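PilY2 protein (Pseudomonas aeruginosa, PDB 3TDQ) probably takes part in the assembly of type 4 fimbriae, although its precise molecular role is not established. Local coordinates at residues Q5-G11 against V53-V59; G11-V16 against V47-V53; Y30-T36 against W63-I69. All blocks are in the same frame, centred on the assembly; numbering follows the deposited sequence.

Contact 1 (Q5-G11 against V53-V59); sequences QTFEGAG and VSYSGTV. With NA (sodium ion), chain D.
Gln5 and Val59 join at one end of an antiparallel strand pair, which in this probable OB-type barrel links strands 6-17 and 52-58. Val59 N donates to Gln5 O at 2.8 Å, nearly straight at 172°. Beyond it, Phe7 with Gly57, Gly9 with Tyr55 and Gly11 with Val53 each exchange two backbone bonds; the Gly11 N–Val53 O distance is 2.9 Å. Non-hydrogen-bonded pairs lie between them, including Glu8 with Ser56, whose polar ends turn instead to Tyr70 and Lys73 of the second subunit. Beside Gln5, sodium takes Thr6 O at 2.4 Å and Thr6 OG1 at 2.8 Å, with three waters and Asp3 O completing the site.

The other face of the pair is aromatic. Phe7 CG sits between its own backbone N and carbonyl carbon (chi1 72°), which lays the ring over the backbone of Gly57. Tyr55 does the converse, covering Gly9 with its ring; Gly9 CA lies 4.1 Å from the ring centroid in a CH-pi contact. The two rings meet edge to edge, Phe7 CE2 to Tyr55 CD1 at 3.8 Å, and Tyr55 OH donates to a water 2.8 Å away that also reaches Ala10 O.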
loop_
_atom_site.group_PDB
_atom_site.type_symbol
_atom_site.label_atom_id
_atom_site.label_comp_id
_atom_site.label_asym_id
_atom_site.label_seq_id
_atom_site.Cartn_x
_atom_site.Cartn_y
_atom_site.Cartn_z
ATOM N N GLN A 5 18.668 8.555 0.795
ATOM C CA GLN A 5 18.424 8.267 -0.621
ATOM C C GLN A 5 17.020 7.742 -0.870
ATOM O O GLN A 5 16.616 7.589 -2.015
ATOM C CB GLN A 5 19.487 7.287 -1.161
ATOM C CG GLN A 5 20.898 7.883 -1.063
ATOM C CD GLN A 5 21.052 9.224 -1.789
ATOM O OE1 GLN A 5 20.385 9.513 -2.802
ATOM N NE2 GLN A 5 21.923 10.086 -1.274
ATOM N N THR A 6 16.281 7.441 0.189
ATOM C CA THR A 6 14.895 6.991 0.034
ATOM C C THR A 6 13.991 8.006 0.719
ATOM O O THR A 6 14.420 8.794 1.577
ATOM C CB THR A 6 14.658 5.568 0.579
ATOM O OG1 THR A 6 14.899 5.591 1.983
ATOM C CG2 THR A 6 15.534 4.505 -0.107
ATOM N N PHE A 7 12.733 7.999 0.339
ATOM C CA PHE A 7 11.760 8.895 0.968
ATOM C C PHE A 7 10.405 8.194 1.063
ATOM O O PHE A 7 10.136 7.250 0.320
ATOM C CB PHE A 7 11.650 10.227 0.185
ATOM C CG PHE A 7 10.936 10.066 -1.129
ATOM C CD1 PHE A 7 11.627 9.648 -2.272
ATOM C CD2 PHE A 7 9.565 10.298 -1.218
ATOM C CE1 PHE A 7 10.956 9.479 -3.479
ATOM C CE2 PHE A 7 8.892 10.117 -2.410
ATOM C CZ PHE A 7 9.592 9.722 -3.542
ATOM N N GLU A 8 9.540 8.702 1.935
ATOM C CA GLU A 8 8.184 8.220 2.089
ATOM C C GLU A 8 7.299 9.392 2.481
ATOM O O GLU A 8 7.718 10.264 3.240
ATOM C CB GLU A 8 8.101 7.094 3.136
ATOM C CG GLU A 8 6.685 6.585 3.362
ATOM C CD GLU A 8 6.585 5.337 4.212
ATOM O OE1 GLU A 8 7.211 5.284 5.294
ATOM O OE2 GLU A 8 5.899 4.389 3.771
ATOM N N GLY A 9 6.077 9.391 1.982
ATOM C CA GLY A 9 5.105 10.419 2.333
ATOM C C GLY A 9 3.681 9.962 2.133
ATOM O O GLY A 9 3.428 8.799 1.803
ATOM N N ALA A 10 2.743 10.890 2.335
ATOM C CA ALA A 10 1.314 10.672 2.131
ATOM C C ALA A 10 0.654 11.983 1.769
ATOM O O ALA A 10 1.105 13.035 2.203
ATOM C CB ALA A 10 0.667 10.069 3.371
ATOM N N GLY A 11 -0.362 11.926 0.925
ATOM C CA GLY A 11 -1.068 13.133 0.521
ATOM C C GLY A 11 -2.220 12.872 -0.416
ATOM O O GLY A 11 -2.766 11.770 -0.454
ATOM N N VAL A 53 -3.225 9.116 -1.148
ATOM C CA VAL A 53 -2.136 8.134 -1.337
ATOM C C VAL A 53 -1.071 8.109 -0.255
ATOM O O VAL A 53 -0.825 9.107 0.401
ATOM C CB VAL A 53 -1.433 8.395 -2.698
ATOM C CG1 VAL A 53 -2.322 7.983 -3.881
ATOM C CG2 VAL A 53 -0.952 9.864 -2.827
ATOM N N SER A 54 -0.435 6.935 -0.098
ATOM C CA SER A 54 0.772 6.679 0.692
ATOM C C SER A 54 1.791 6.263 -0.341
ATOM O O SER A 54 1.431 5.513 -1.261
ATOM C CB SER A 54 0.555 5.598 1.744
ATOM O OG SER A 54 -0.290 6.097 2.763
ATOM N N TYR A 55 3.025 6.789 -0.273
ATOM C CA TYR A 55 3.994 6.455 -1.324
ATOM C C TYR A 55 5.413 6.450 -0.793
ATOM O O TYR A 55 5.709 7.079 0.225
ATOM C CB TYR A 55 3.874 7.440 -2.526
ATOM C CG TYR A 55 3.922 8.891 -2.105
ATOM C CD1 TYR A 55 5.134 9.568 -1.998
ATOM C CD2 TYR A 55 2.765 9.561 -1.708
ATOM C CE1 TYR A 55 5.192 10.882 -1.542
ATOM C CE2 TYR A 55 2.814 10.871 -1.224
ATOM C CZ TYR A 55 4.029 11.527 -1.148
ATOM O OH TYR A 55 4.086 12.819 -0.689
ATOM N N SER A 56 6.301 5.771 -1.514
ATOM C CA SER A 56 7.716 5.736 -1.162
ATOM C C SER A 56 8.529 5.613 -2.425
ATOM O O SER A 56 7.995 5.238 -3.470
ATOM C CB SER A 56 8.018 4.595 -0.188
ATOM O OG SER A 56 7.645 3.337 -0.718
ATOM N N GLY A 57 9.801 5.973 -2.342
ATOM C CA GLY A 57 10.667 5.905 -3.502
ATOM C C GLY A 57 12.103 6.265 -3.218
ATOM O O GLY A 57 12.538 6.269 -2.064
ATOM N N THR A 58 12.817 6.616 -4.301
ATOM C CA THR A 58 14.228 6.946 -4.298
ATOM C C THR A 58 14.397 8.383 -4.731
ATOM O O THR A 58 13.744 8.847 -5.673
ATOM C CB THR A 58 14.995 5.954 -5.247
ATOM O OG1 THR A 58 14.848 4.625 -4.752
ATOM C CG2 THR A 58 16.492 6.235 -5.354
ATOM N N VAL A 59 15.299 9.069 -4.054
ATOM C CA VAL A 59 15.664 10.445 -4.367
ATOM C C VAL A 59 16.375 10.448 -5.743
ATOM O O VAL A 59 17.238 9.605 -5.997
ATOM C CB VAL A 59 16.528 11.065 -3.228
ATOM C CG1 VAL A 59 16.989 12.476 -3.593
ATOM C CG2 VAL A 59 15.731 11.077 -1.902
HETATM NA NA NA D . 14.692 7.792 3.708
HETATM O O HOH W 1 19.355 8.332 -4.850
HETATM O O HOH W 2 2.522 14.765 0.599
HETATM O O HOH W 3 14.769 5.819 5.425
HETATM O O HOH W 4 15.004 9.757 4.983
HETATM O O HOH W 5 12.145 6.777 3.890
#

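Contact 2 (G11-V16 against V47-V53); sequences GVVFEV and VKPGSVV
Val13 is the bump of this contact, and the hollow that receives it is formed by the bend of residues 47-53. Its CB and CG1 rest against Lys48 O, CB at 3.5 Å, while CG2 reaches past Ser51 CB to Val53 CG2 at 4.0 Å, the two valines meeting at about a right angle. With CG1 anti to the backbone N (chi1 177°), the two methyls diverge, one over the turn and the other along the emerging strand.

The hollow keeps its shape through a type II beta turn from Lys48 to Ser51. Gly50, at its third position, has a positive phi of 100°, and Ser51 OG accepts a bond from Lys48 N at 2.9 Å. Two main-chain bonds fasten the turn to the strand around Val13: Val13 N to Ser51 O and Gly50 N to Val13 O, both 2.8 Å and close to straight.

Further along, Val16 supplies a second bump, CG2 meeting Val47 CG2 at 3.8 Å. Pro49 lays CB against Phe14 O at 3.5 Å. Val12 and Val52 share the opposite face from Val53, touching through their CG2 methyls at 4.3 Å.

On its other edge strand 6-17 is paired with 22-25, where Phe14 and Glu15 together face Asp24 in a classic beta bulge. Val13 also packs on Val23 and Ile25 there, while Val47 and Val53 lean on Ile69 and Ile71 of strand 65-71, so the valines flanking the turn reach the interior between these strands, while the turn itself lies largely at the surface.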
loop_
_atom_site.group_PDB
_atom_site.type_symbol
_atom_site.label_atom_id
_atom_site.label_comp_id
_atom_site.label_asym_id
_atom_site.label_seq_id
_atom_site.Cartn_x
_atom_site.Cartn_y
_atom_site.Cartn_z
ATOM N N GLY A 11 -0.362 11.926 0.925
ATOM C CA GLY A 11 -1.068 13.133 0.521
ATOM C C GLY A 11 -2.220 12.872 -0.416
ATOM O O GLY A 11 -2.766 11.770 -0.454
ATOM N N VAL A 12 -2.610 13.909 -1.141
ATOM C CA VAL A 12 -3.713 13.893 -2.099
ATOM C C VAL A 12 -3.152 14.200 -3.483
ATOM O O VAL A 12 -2.410 15.168 -3.638
ATOM C CB VAL A 12 -4.842 14.906 -1.696
ATOM C CG1 VAL A 12 -5.997 14.887 -2.698
ATOM C CG2 VAL A 12 -5.364 14.646 -0.271
ATOM N N VAL A 13 -3.527 13.398 -4.488
ATOM C CA VAL A 13 -3.134 13.641 -5.879
ATOM C C VAL A 13 -3.978 14.818 -6.410
ATOM O O VAL A 13 -5.202 14.802 -6.284
ATOM C CB VAL A 13 -3.297 12.363 -6.773
ATOM C CG1 VAL A 13 -2.962 12.659 -8.235
ATOM C CG2 VAL A 13 -2.447 11.196 -6.256
ATOM N N PHE A 14 -3.339 15.827 -6.996
ATOM C CA PHE A 14 -4.052 16.962 -7.584
ATOM C C PHE A 14 -4.097 16.846 -9.113
ATOM O O PHE A 14 -5.080 17.251 -9.728
ATOM C CB PHE A 14 -3.409 18.291 -7.162
ATOM C CG PHE A 14 -3.842 18.713 -5.772
ATOM C CD1 PHE A 14 -3.298 18.111 -4.642
ATOM C CD2 PHE A 14 -4.791 19.716 -5.595
ATOM C CE1 PHE A 14 -3.714 18.486 -3.359
ATOM C CE2 PHE A 14 -5.192 20.101 -4.313
ATOM C CZ PHE A 14 -4.656 19.474 -3.206
ATOM N N GLU A 15 -3.080 16.237 -9.711
ATOM C CA GLU A 15 -2.982 16.035 -11.159
ATOM C C GLU A 15 -2.043 14.907 -11.481
ATOM O O GLU A 15 -1.159 14.573 -10.689
ATOM C CB GLU A 15 -2.471 17.315 -11.887
ATOM C CG GLU A 15 -3.534 18.322 -12.292
ATOM C CD GLU A 15 -4.797 17.804 -12.967
ATOM O OE1 GLU A 15 -4.716 16.853 -13.784
ATOM O OE2 GLU A 15 -5.880 18.357 -12.662
ATOM N N VAL A 16 -2.225 14.337 -12.677
ATOM C CA VAL A 16 -1.411 13.274 -13.243
ATOM C C VAL A 16 -1.114 13.656 -14.688
ATOM O O VAL A 16 -2.042 13.988 -15.444
ATOM C CB VAL A 16 -2.074 11.874 -13.170
ATOM C CG1 VAL A 16 -1.080 10.781 -13.571
ATOM C CG2 VAL A 16 -2.653 11.594 -11.789
ATOM N N VAL A 47 -3.816 6.154 -10.307
ATOM C CA VAL A 47 -3.995 7.381 -9.527
ATOM C C VAL A 47 -4.770 8.405 -10.364
ATOM O O VAL A 47 -4.667 8.419 -11.587
ATOM C CB VAL A 47 -2.682 7.977 -8.948
ATOM C CG1 VAL A 47 -2.062 7.026 -7.928
ATOM C CG2 VAL A 47 -1.678 8.357 -10.041
ATOM N N LYS A 48 -5.608 9.199 -9.699
ATOM C CA LYS A 48 -6.430 10.223 -10.348
ATOM C C LYS A 48 -6.441 11.468 -9.480
ATOM O O LYS A 48 -6.230 11.330 -8.278
ATOM C CB LYS A 48 -7.907 9.706 -10.509
ATOM C CG LYS A 48 -8.122 8.412 -11.296
ATOM C CD LYS A 48 -7.902 8.586 -12.791
ATOM C CE LYS A 48 -7.914 7.268 -13.522
ATOM N NZ LYS A 48 -7.442 7.429 -14.923
ATOM N N PRO A 49 -6.824 12.658 -10.001
ATOM C CA PRO A 49 -7.041 13.812 -9.097
ATOM C C PRO A 49 -8.064 13.430 -8.021
ATOM O O PRO A 49 -9.086 12.828 -8.344
ATOM C CB PRO A 49 -7.594 14.893 -10.035
ATOM C CG PRO A 49 -7.092 14.498 -11.407
ATOM C CD PRO A 49 -7.138 13.003 -11.407
ATOM N N GLY A 50 -7.736 13.680 -6.765
ATOM C CA GLY A 50 -8.587 13.308 -5.641
ATOM C C GLY A 50 -8.153 12.030 -4.943
ATOM O O GLY A 50 -8.642 11.756 -3.845
ATOM N N SER A 51 -7.240 11.222 -5.553
ATOM C CA SER A 51 -6.762 9.992 -4.892
ATOM C C SER A 51 -5.995 10.344 -3.631
ATOM O O SER A 51 -5.165 11.264 -3.642
ATOM C CB SER A 51 -5.867 9.154 -5.809
ATOM O OG SER A 51 -6.531 8.715 -6.979
ATOM N N VAL A 52 -6.284 9.627 -2.538
ATOM C CA VAL A 52 -5.577 9.822 -1.279
ATOM C C VAL A 52 -4.504 8.739 -1.291
ATOM O O VAL A 52 -4.838 7.573 -1.501
ATOM C CB VAL A 52 -6.526 9.775 -0.052
ATOM C CG1 VAL A 52 -5.738 9.698 1.253
ATOM C CG2 VAL A 52 -7.483 10.965 -0.052
ATOM N N VAL A 53 -3.225 9.116 -1.148
ATOM C CA VAL A 53 -2.136 8.134 -1.337
ATOM C C VAL A 53 -1.071 8.109 -0.255
ATOM O O VAL A 53 -0.825 9.107 0.401
ATOM C CB VAL A 53 -1.433 8.395 -2.698
ATOM C CG1 VAL A 53 -2.322 7.983 -3.881
ATOM C CG2 VAL A 53 -0.952 9.864 -2.827
#

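Contact 3 (Y30-T36 against W63-I69); sequences YRLPNST and WSTITDI
The first torsion of Thr36 aims its hydroxyl at Ile66: with OG1 anti to the carbonyl carbon (chi1 -58°), it donates to Ile66 O at 2.7 Å, in the carbonyl plane and on a lone pair. The same rotation turns Thr36 CG2 onto Thr67 O at 3.5 Å. Arg31 begins extended, CG anti to the backbone N (chi1 -178°), then bends at chi2 and chi3; in this one of its two modelled conformers, NH2 comes to the edge of the Trp63 indole, 3.4 Å from CD1, with the guanidinium and ring planes 69° apart.

The backbones join around Arg31 in the pattern of a parallel bridge. Arg31 N binds Ser64 O at 2.8 Å, and Ile66 N returns to Arg31 O at 2.9 Å. Such a parallel link between the third and fifth strands is what closes an OB-fold barrel, consistent with this protein's assignment to that clan.

Beneath the bridge lies apolar packing. Ile66 CD1 presses on Tyr30 CB at 3.6 Å and on the start of the ring, and its CG2 meets Leu32 CD1. On the other side of the bridge, Pro33 CD sits against Thr65 CG2 at 3.7 Å. Tyr30 also meets the ring of Tyr55, and Ile66 packs on Phe7.

The chemistry divides accordingly: the closure is borne by backbone bonds and one hydroxyl, the latter giving Ile66 O a partner where regular pairing has ended, and hydrocarbon fills the interior. A water accepting from Arg31 NE and Trp63 N links those two residues in this conformer.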
loop_
_atom_site.group_PDB
_atom_site.type_symbol
_atom_site.label_atom_id
_atom_site.label_comp_id
_atom_site.label_asym_id
_atom_site.label_seq_id
_atom_site.Cartn_x
_atom_site.Cartn_y
_atom_site.Cartn_z
ATOM N N TYR A 30 6.518 14.460 -8.591
ATOM C CA TYR A 30 7.280 13.246 -8.501
ATOM C C TYR A 30 7.258 12.524 -9.814
ATOM O O TYR A 30 6.258 12.604 -10.534
ATOM C CB TYR A 30 6.654 12.295 -7.438
ATOM C CG TYR A 30 6.584 12.882 -6.051
ATOM C CD1 TYR A 30 5.496 13.666 -5.659
ATOM C CD2 TYR A 30 7.623 12.690 -5.138
ATOM C CE1 TYR A 30 5.443 14.251 -4.396
ATOM C CE2 TYR A 30 7.569 13.260 -3.862
ATOM C CZ TYR A 30 6.471 14.035 -3.496
ATOM O OH TYR A 30 6.381 14.624 -2.262
ATOM N N ARG A 31 8.324 11.773 -10.100
ATOM C CA ARG A 31 8.356 10.927 -11.282
ATOM C C ARG A 31 7.614 9.652 -10.922
ATOM O O ARG A 31 7.863 9.086 -9.857
ATOM C CB ARG A 31 9.806 10.626 -11.727
ATOM C CG ARG A 31 9.917 9.780 -13.009
ATOM C CD ARG A 31 9.702 10.601 -14.283
ATOM N NE ARG A 31 10.645 11.715 -14.367
ATOM C CZ ARG A 31 10.477 12.789 -15.124
ATOM N NH1 ARG A 31 9.406 12.903 -15.898
ATOM N NH2 ARG A 31 11.380 13.759 -15.115
ATOM N N LEU A 32 6.682 9.221 -11.771
ATOM C CA LEU A 32 5.945 7.985 -11.550
ATOM C C LEU A 32 6.148 7.140 -12.829
ATOM O O LEU A 32 5.402 7.278 -13.792
ATOM C CB LEU A 32 4.474 8.251 -11.202
ATOM C CG LEU A 32 3.578 7.045 -10.885
ATOM C CD1 LEU A 32 4.211 6.098 -9.863
ATOM C CD2 LEU A 32 2.251 7.524 -10.343
ATOM N N PRO A 33 7.249 6.361 -12.886
ATOM C CA PRO A 33 7.568 5.617 -14.119
ATOM C C PRO A 33 6.622 4.456 -14.336
ATOM O O PRO A 33 5.961 4.018 -13.396
ATOM C CB PRO A 33 9.024 5.139 -13.892
ATOM C CG PRO A 33 9.176 5.063 -12.438
ATOM C CD PRO A 33 8.247 6.106 -11.831
ATOM N N ASN A 34 6.557 3.956 -15.579
ATOM C CA ASN A 34 5.696 2.805 -15.934
ATOM C C ASN A 34 6.094 1.537 -15.166
ATOM O O ASN A 34 5.276 0.655 -15.010
ATOM C CB ASN A 34 5.793 2.532 -17.456
ATOM C CG ASN A 34 5.269 3.645 -18.349
ATOM O OD1 ASN A 34 4.589 4.602 -17.894
ATOM N ND2 ASN A 34 5.623 3.564 -19.637
ATOM N N SER A 35 7.357 1.465 -14.678
ATOM C CA SER A 35 7.890 0.329 -13.918
ATOM C C SER A 35 7.298 0.252 -12.492
ATOM O O SER A 35 7.445 -0.785 -11.864
ATOM C CB SER A 35 9.420 0.383 -13.884
ATOM O OG SER A 35 9.877 1.584 -13.281
ATOM N N THR A 36 6.593 1.307 -11.995
ATOM C CA THR A 36 5.909 1.256 -10.683
ATOM C C THR A 36 4.579 0.623 -10.999
ATOM O O THR A 36 3.671 1.285 -11.540
ATOM C CB THR A 36 5.842 2.639 -10.043
ATOM O OG1 THR A 36 7.195 3.083 -9.920
ATOM C CG2 THR A 36 5.117 2.631 -8.671
ATOM N N TRP A 63 13.164 15.064 -10.658
ATOM C CA TRP A 63 12.113 14.724 -9.705
ATOM C C TRP A 63 12.405 13.413 -9.038
ATOM O O TRP A 63 12.898 12.495 -9.703
ATOM C CB TRP A 63 10.732 14.671 -10.409
ATOM C CG TRP A 63 10.460 15.879 -11.269
ATOM C CD1 TRP A 63 10.566 15.964 -12.627
ATOM C CD2 TRP A 63 10.173 17.207 -10.806
ATOM N NE1 TRP A 63 10.310 17.256 -13.044
ATOM C CE2 TRP A 63 10.051 18.035 -11.944
ATOM C CE3 TRP A 63 10.041 17.786 -9.532
ATOM C CZ2 TRP A 63 9.766 19.403 -11.846
ATOM C CZ3 TRP A 63 9.709 19.127 -9.438
ATOM C CH2 TRP A 63 9.616 19.930 -10.582
ATOM N N SER A 64 12.055 13.290 -7.737
ATOM C CA SER A 64 12.250 12.022 -7.019
ATOM C C SER A 64 11.255 10.998 -7.542
ATOM O O SER A 64 10.182 11.369 -8.031
ATOM C CB SER A 64 12.146 12.212 -5.516
ATOM O OG SER A 64 13.367 12.816 -5.097
ATOM N N THR A 65 11.660 9.718 -7.539
ATOM C CA THR A 65 10.928 8.638 -8.178
ATOM C C THR A 65 10.120 7.815 -7.192
ATOM O O THR A 65 10.687 7.232 -6.272
ATOM C CB THR A 65 11.933 7.745 -8.944
ATOM O OG1 THR A 65 12.639 8.560 -9.868
ATOM C CG2 THR A 65 11.260 6.615 -9.722
ATOM N N ILE A 66 8.801 7.734 -7.422
ATOM C CA ILE A 66 7.914 6.909 -6.603
ATOM C C ILE A 66 8.006 5.482 -7.148
ATOM O O ILE A 66 7.701 5.248 -8.327
ATOM C CB ILE A 66 6.456 7.461 -6.568
ATOM C CG1 ILE A 66 6.383 8.779 -5.753
ATOM C CG2 ILE A 66 5.495 6.389 -5.990
ATOM C CD1 ILE A 66 5.029 9.532 -5.829
ATOM N N THR A 67 8.441 4.539 -6.293
ATOM C CA THR A 67 8.581 3.132 -6.693
ATOM C C THR A 67 7.478 2.277 -6.067
ATOM O O THR A 67 7.347 1.107 -6.415
ATOM C CB THR A 67 9.981 2.585 -6.328
ATOM O OG1 THR A 67 10.150 2.707 -4.919
ATOM C CG2 THR A 67 11.103 3.318 -7.060
ATOM N N ASP A 68 6.669 2.869 -5.171
ATOM C CA ASP A 68 5.581 2.161 -4.473
ATOM C C ASP A 68 4.500 3.155 -4.084
ATOM O O ASP A 68 4.799 4.146 -3.412
ATOM C CB ASP A 68 6.136 1.440 -3.206
ATOM C CG ASP A 68 5.195 0.421 -2.557
ATOM O OD1 ASP A 68 4.099 0.188 -3.102
ATOM O OD2 ASP A 68 5.572 -0.159 -1.516
ATOM N N ILE A 69 3.259 2.940 -4.540
ATOM C CA ILE A 69 2.186 3.882 -4.182
ATOM C C ILE A 69 0.880 3.113 -3.935
ATOM O O ILE A 69 0.519 2.227 -4.706
ATOM C CB ILE A 69 2.039 5.032 -5.223
ATOM C CG1 ILE A 69 1.015 6.111 -4.766
ATOM C CG2 ILE A 69 1.789 4.507 -6.653
ATOM C CD1 ILE A 69 1.176 7.524 -5.503
HETATM O O HOH W 6 13.136 12.594 -12.521
#

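In the fold
Contacts 1 and 2 are successive parts of one pairing, sharing Gly11 and Val53 and lying about 14 Å apart between centres. Contact 1 is regular and rich in backbone bonds, with a sodium site at one end. In contact 2 strand 6-17 continues while its partner gives way to a turn packed by valines. Contact 3 joins the two strands at the margins of the sheet. It borders contact 1 through backbone pairing of strands 52-58 and 65-71, and contact 2 through Val47 and Val53 against Leu32 and Ile69. Contacts 1 and 3 both touch the second subunit; contact 2 does not. All are partly buried, but contact 3 has no exposed touching residue, unlike contacts 1 and 2.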